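Local coordinates for Non-structural protein 3 (Porcine deltacoronavirus, PDB 6LN0) that probably serves the viral replicase as a multidomain protein, pairing a macro domain with a papain-like peptidase that would cleave the viral polyprotein, at residues A[265-277]-A[315-327]. Numbering follows the deposited sequence.
Sequences GVNLFQNTAYQFR and QVISLLVSNSDAA
Arg277, at the N-cap position right before helix 278-287, binds Asn323, just past helix 313-322, in the helical part of the papain-like peptidase fold, where helix segments 265-270 and 315-322 cross at -43°, 8.6 Å apart at their closest approach. From Arg277, CB and CG pass beside Asn323 O, the chain runs extended to CD near Asn323 OD1, and NE then gives that oxygen a 2.7 Å hydrogen bond on a lone pair, in the carbonyl plane. NH2 of Arg277 reaches Asn323 OD1 as well, at 3.0 Å, so one amide oxygen, itself in the guanidinium plane, takes two donors. The amide is turned 34° from that plane, and its ND2 binds Leu319 O, which fixes the flip of the group; NH1 of Arg277 goes to Glu223 O. A single beta bridge, Phe276 with Ser324, joins the loops after the two helices, with Arg277 N bound to Asn323 O and Asp325 N to Gln275 O; strand 327-332 of the eight-stranded sheet follows Ala326. Asp325 OD1 also accepts Gln275 N, met from above the carboxylate plane.

Between the helices, Val316 CG1 lies 3.7 Å from Gly265 CA, and Gly265 O sits beside Ile317 CD1 and Leu320 CD1. Leu320 fills the next layer: CD1 meets Phe269 CB, CB meets the Phe269 ring, and CD2 lies 3.9 Å from Phe276 CZ. The side chains of Leu268 and Ile317 cross at about a right angle, CD2 of Leu268 touching CG1 of Ile317. Phe276 CZ sits over one face of Phe269, offset toward its rim, and Tyr284 packs edge-to-face with Phe276. Past the helix end, Tyr274 CG, beside the backbone N and anti to the carbonyl carbon (chi1 -60°), carries the ring to Val321 CG2, met at CE2, and to Ala326 CB, which makes a CH-pi contact over one face, 3.4 Å from the centroid of the Tyr274 ring.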
# COMPACT_ATOMS: atom_id res chain seq x y z
N GLY A 265 -19.92 -18.75 -17.80
CA GLY A 265 -18.93 -19.66 -17.25
C GLY A 265 -19.43 -20.38 -16.01
O GLY A 265 -19.31 -21.60 -15.90
N VAL A 266 -20.00 -19.63 -15.05
CA VAL A 266 -20.58 -20.22 -13.85
C VAL A 266 -21.74 -21.15 -14.16
O VAL A 266 -22.00 -22.10 -13.41
CB VAL A 266 -21.01 -19.11 -12.88
CG1 VAL A 266 -21.48 -19.71 -11.55
CG2 VAL A 266 -19.84 -18.14 -12.65
N ASN A 267 -22.49 -20.88 -15.23
CA ASN A 267 -23.63 -21.74 -15.50
C ASN A 267 -23.21 -23.06 -16.13
O ASN A 267 -23.75 -24.11 -15.77
CB ASN A 267 -24.65 -21.00 -16.36
CG ASN A 267 -25.38 -19.93 -15.57
OD1 ASN A 267 -25.38 -19.96 -14.32
ND2 ASN A 267 -25.97 -18.97 -16.27
N LEU A 268 -22.26 -23.04 -17.07
CA LEU A 268 -21.61 -24.28 -17.49
C LEU A 268 -21.08 -25.05 -16.29
O LEU A 268 -21.32 -26.26 -16.15
CB LEU A 268 -20.48 -23.98 -18.47
CG LEU A 268 -19.74 -25.16 -19.06
CD1 LEU A 268 -20.68 -26.05 -19.87
CD2 LEU A 268 -18.61 -24.65 -19.93
N PHE A 269 -20.35 -24.36 -15.40
CA PHE A 269 -19.73 -25.06 -14.28
C PHE A 269 -20.78 -25.75 -13.43
O PHE A 269 -20.60 -26.90 -13.01
CB PHE A 269 -18.88 -24.09 -13.43
CG PHE A 269 -18.21 -24.78 -12.28
CD1 PHE A 269 -18.84 -24.93 -11.06
CD2 PHE A 269 -16.97 -25.38 -12.46
CE1 PHE A 269 -18.25 -25.62 -10.03
CE2 PHE A 269 -16.37 -26.08 -11.43
CZ PHE A 269 -17.00 -26.19 -10.21
N GLN A 270 -21.89 -25.06 -13.16
CA GLN A 270 -22.96 -25.66 -12.37
C GLN A 270 -23.50 -26.95 -12.99
O GLN A 270 -24.02 -27.79 -12.26
CB GLN A 270 -24.09 -24.64 -12.18
CG GLN A 270 -23.74 -23.51 -11.21
CD GLN A 270 -24.90 -22.57 -10.97
OE1 GLN A 270 -25.71 -22.80 -10.07
NE2 GLN A 270 -24.99 -21.51 -11.77
N ASN A 271 -23.36 -27.13 -14.31
CA ASN A 271 -23.81 -28.35 -14.96
C ASN A 271 -22.70 -29.38 -15.12
O ASN A 271 -22.84 -30.29 -15.94
CB ASN A 271 -24.44 -28.04 -16.32
CG ASN A 271 -25.88 -27.58 -16.19
OD1 ASN A 271 -26.19 -26.40 -16.38
ND2 ASN A 271 -26.76 -28.50 -15.80
N THR A 272 -21.61 -29.24 -14.38
CA THR A 272 -20.63 -30.31 -14.28
C THR A 272 -20.70 -30.92 -12.88
O THR A 272 -21.52 -30.55 -12.05
CB THR A 272 -19.21 -29.82 -14.55
OG1 THR A 272 -18.72 -29.23 -13.35
CG2 THR A 272 -19.21 -28.79 -15.65
N ALA A 273 -19.81 -31.87 -12.63
CA ALA A 273 -19.83 -32.60 -11.37
C ALA A 273 -18.65 -32.24 -10.49
O ALA A 273 -18.39 -32.93 -9.50
CB ALA A 273 -19.85 -34.10 -11.64
N TYR A 274 -17.93 -31.17 -10.82
CA TYR A 274 -16.68 -30.83 -10.14
C TYR A 274 -16.96 -30.20 -8.78
O TYR A 274 -18.03 -29.65 -8.54
CB TYR A 274 -15.86 -29.86 -11.00
CG TYR A 274 -15.48 -30.38 -12.37
CD1 TYR A 274 -15.02 -31.68 -12.55
CD2 TYR A 274 -15.56 -29.56 -13.48
CE1 TYR A 274 -14.67 -32.15 -13.80
CE2 TYR A 274 -15.21 -30.00 -14.73
CZ TYR A 274 -14.76 -31.30 -14.90
OH TYR A 274 -14.40 -31.76 -16.16
N GLN A 275 -15.97 -30.30 -7.89
CA GLN A 275 -16.05 -29.67 -6.57
C GLN A 275 -14.84 -28.77 -6.34
O GLN A 275 -13.70 -29.24 -6.39
CB GLN A 275 -16.14 -30.72 -5.45
CG GLN A 275 -15.90 -30.08 -4.07
CD GLN A 275 -16.27 -30.97 -2.90
OE1 GLN A 275 -16.20 -32.20 -2.98
NE2 GLN A 275 -16.66 -30.34 -1.79
N PHE A 276 -15.09 -27.50 -6.07
CA PHE A 276 -14.03 -26.53 -5.82
C PHE A 276 -13.16 -26.92 -4.62
O PHE A 276 -13.64 -27.48 -3.64
CB PHE A 276 -14.63 -25.16 -5.55
CG PHE A 276 -15.18 -24.47 -6.76
CD1 PHE A 276 -14.36 -24.18 -7.84
CD2 PHE A 276 -16.52 -24.07 -6.80
CE1 PHE A 276 -14.86 -23.52 -8.94
CE2 PHE A 276 -17.03 -23.41 -7.89
CZ PHE A 276 -16.21 -23.13 -8.98
N ARG A 277 -11.88 -26.56 -4.68
CA ARG A 277 -11.02 -26.67 -3.52
C ARG A 277 -11.56 -25.80 -2.36
O ARG A 277 -12.35 -24.89 -2.58
CB ARG A 277 -9.60 -26.26 -3.89
CG ARG A 277 -9.41 -24.78 -4.06
CD ARG A 277 -8.08 -24.53 -4.70
NE ARG A 277 -7.95 -23.17 -5.20
CZ ARG A 277 -7.54 -22.14 -4.48
NH1 ARG A 277 -7.23 -22.30 -3.20
NH2 ARG A 277 -7.42 -20.95 -5.04
N GLN A 315 -11.97 -18.23 -20.54
CA GLN A 315 -11.19 -17.85 -19.36
C GLN A 315 -11.91 -18.24 -18.07
O GLN A 315 -11.32 -18.81 -17.16
CB GLN A 315 -10.93 -16.34 -19.37
CG GLN A 315 -9.57 -15.89 -19.87
CD GLN A 315 -9.31 -14.41 -19.57
OE1 GLN A 315 -10.06 -13.53 -20.02
NE2 GLN A 315 -8.27 -14.12 -18.79
N VAL A 316 -13.21 -17.93 -17.99
CA VAL A 316 -13.95 -18.19 -16.76
C VAL A 316 -14.04 -19.69 -16.50
O VAL A 316 -13.64 -20.17 -15.43
CB VAL A 316 -15.34 -17.54 -16.82
CG1 VAL A 316 -16.15 -17.90 -15.58
CG2 VAL A 316 -15.19 -16.03 -17.00
N ILE A 317 -14.56 -20.46 -17.46
CA ILE A 317 -14.75 -21.88 -17.20
C ILE A 317 -13.42 -22.56 -16.94
O ILE A 317 -13.34 -23.50 -16.13
CB ILE A 317 -15.54 -22.57 -18.34
CG1 ILE A 317 -15.84 -24.00 -17.92
CG2 ILE A 317 -14.78 -22.61 -19.66
CD1 ILE A 317 -16.63 -24.08 -16.64
N SER A 318 -12.35 -22.10 -17.58
CA SER A 318 -11.05 -22.70 -17.34
C SER A 318 -10.52 -22.34 -15.95
O SER A 318 -9.88 -23.17 -15.29
CB SER A 318 -10.06 -22.27 -18.42
OG SER A 318 -8.74 -22.34 -17.92
N LEU A 319 -10.79 -21.12 -15.49
CA LEU A 319 -10.44 -20.74 -14.12
C LEU A 319 -11.17 -21.61 -13.11
O LEU A 319 -10.56 -22.15 -12.18
CB LEU A 319 -10.77 -19.27 -13.89
CG LEU A 319 -10.72 -18.90 -12.41
CD1 LEU A 319 -9.28 -18.68 -12.01
CD2 LEU A 319 -11.55 -17.66 -12.15
N LEU A 320 -12.49 -21.77 -13.28
CA LEU A 320 -13.26 -22.54 -12.32
C LEU A 320 -12.81 -23.99 -12.27
O LEU A 320 -12.59 -24.55 -11.19
CB LEU A 320 -14.75 -22.47 -12.67
CG LEU A 320 -15.31 -21.04 -12.69
CD1 LEU A 320 -16.82 -21.10 -12.98
CD2 LEU A 320 -15.00 -20.28 -11.37
N VAL A 321 -12.64 -24.61 -13.45
CA VAL A 321 -12.32 -26.04 -13.52
C VAL A 321 -10.95 -26.32 -12.91
O VAL A 321 -10.77 -27.30 -12.16
CB VAL A 321 -12.42 -26.54 -14.98
CG1 VAL A 321 -11.69 -27.86 -15.13
CG2 VAL A 321 -13.86 -26.68 -15.40
N SER A 322 -9.97 -25.48 -13.19
CA SER A 322 -8.65 -25.71 -12.62
C SER A 322 -8.59 -25.48 -11.11
O SER A 322 -7.64 -25.92 -10.48
CB SER A 322 -7.62 -24.82 -13.31
OG SER A 322 -7.85 -23.50 -12.90
N ASN A 323 -9.58 -24.80 -10.51
CA ASN A 323 -9.65 -24.67 -9.06
C ASN A 323 -10.54 -25.72 -8.44
O ASN A 323 -10.98 -25.56 -7.28
CB ASN A 323 -10.14 -23.29 -8.65
CG ASN A 323 -9.05 -22.28 -8.67
OD1 ASN A 323 -8.36 -22.07 -7.68
ND2 ASN A 323 -8.88 -21.64 -9.81
N SER A 324 -10.80 -26.80 -9.16
CA SER A 324 -11.64 -27.89 -8.71
C SER A 324 -10.86 -29.20 -8.74
O SER A 324 -9.67 -29.24 -9.05
CB SER A 324 -12.89 -27.98 -9.59
OG SER A 324 -12.52 -28.39 -10.90
N ASP A 325 -11.53 -30.29 -8.40
CA ASP A 325 -10.97 -31.63 -8.51
C ASP A 325 -11.04 -32.22 -9.93
O ASP A 325 -10.89 -33.43 -10.06
CB ASP A 325 -11.67 -32.57 -7.53
CG ASP A 325 -13.16 -32.78 -7.85
OD1 ASP A 325 -13.72 -32.06 -8.71
OD2 ASP A 325 -13.79 -33.67 -7.23
N ALA A 326 -11.24 -31.43 -10.99
CA ALA A 326 -11.40 -31.99 -12.33
C ALA A 326 -10.16 -32.74 -12.76
O ALA A 326 -9.07 -32.16 -12.83
CB ALA A 326 -11.71 -30.89 -13.35
N ALA A 327 -10.33 -34.01 -13.10
CA ALA A 327 -9.24 -34.84 -13.59
C ALA A 327 -9.84 -36.12 -14.12
O ALA A 327 -10.86 -36.59 -13.62
CB ALA A 327 -8.22 -35.15 -12.49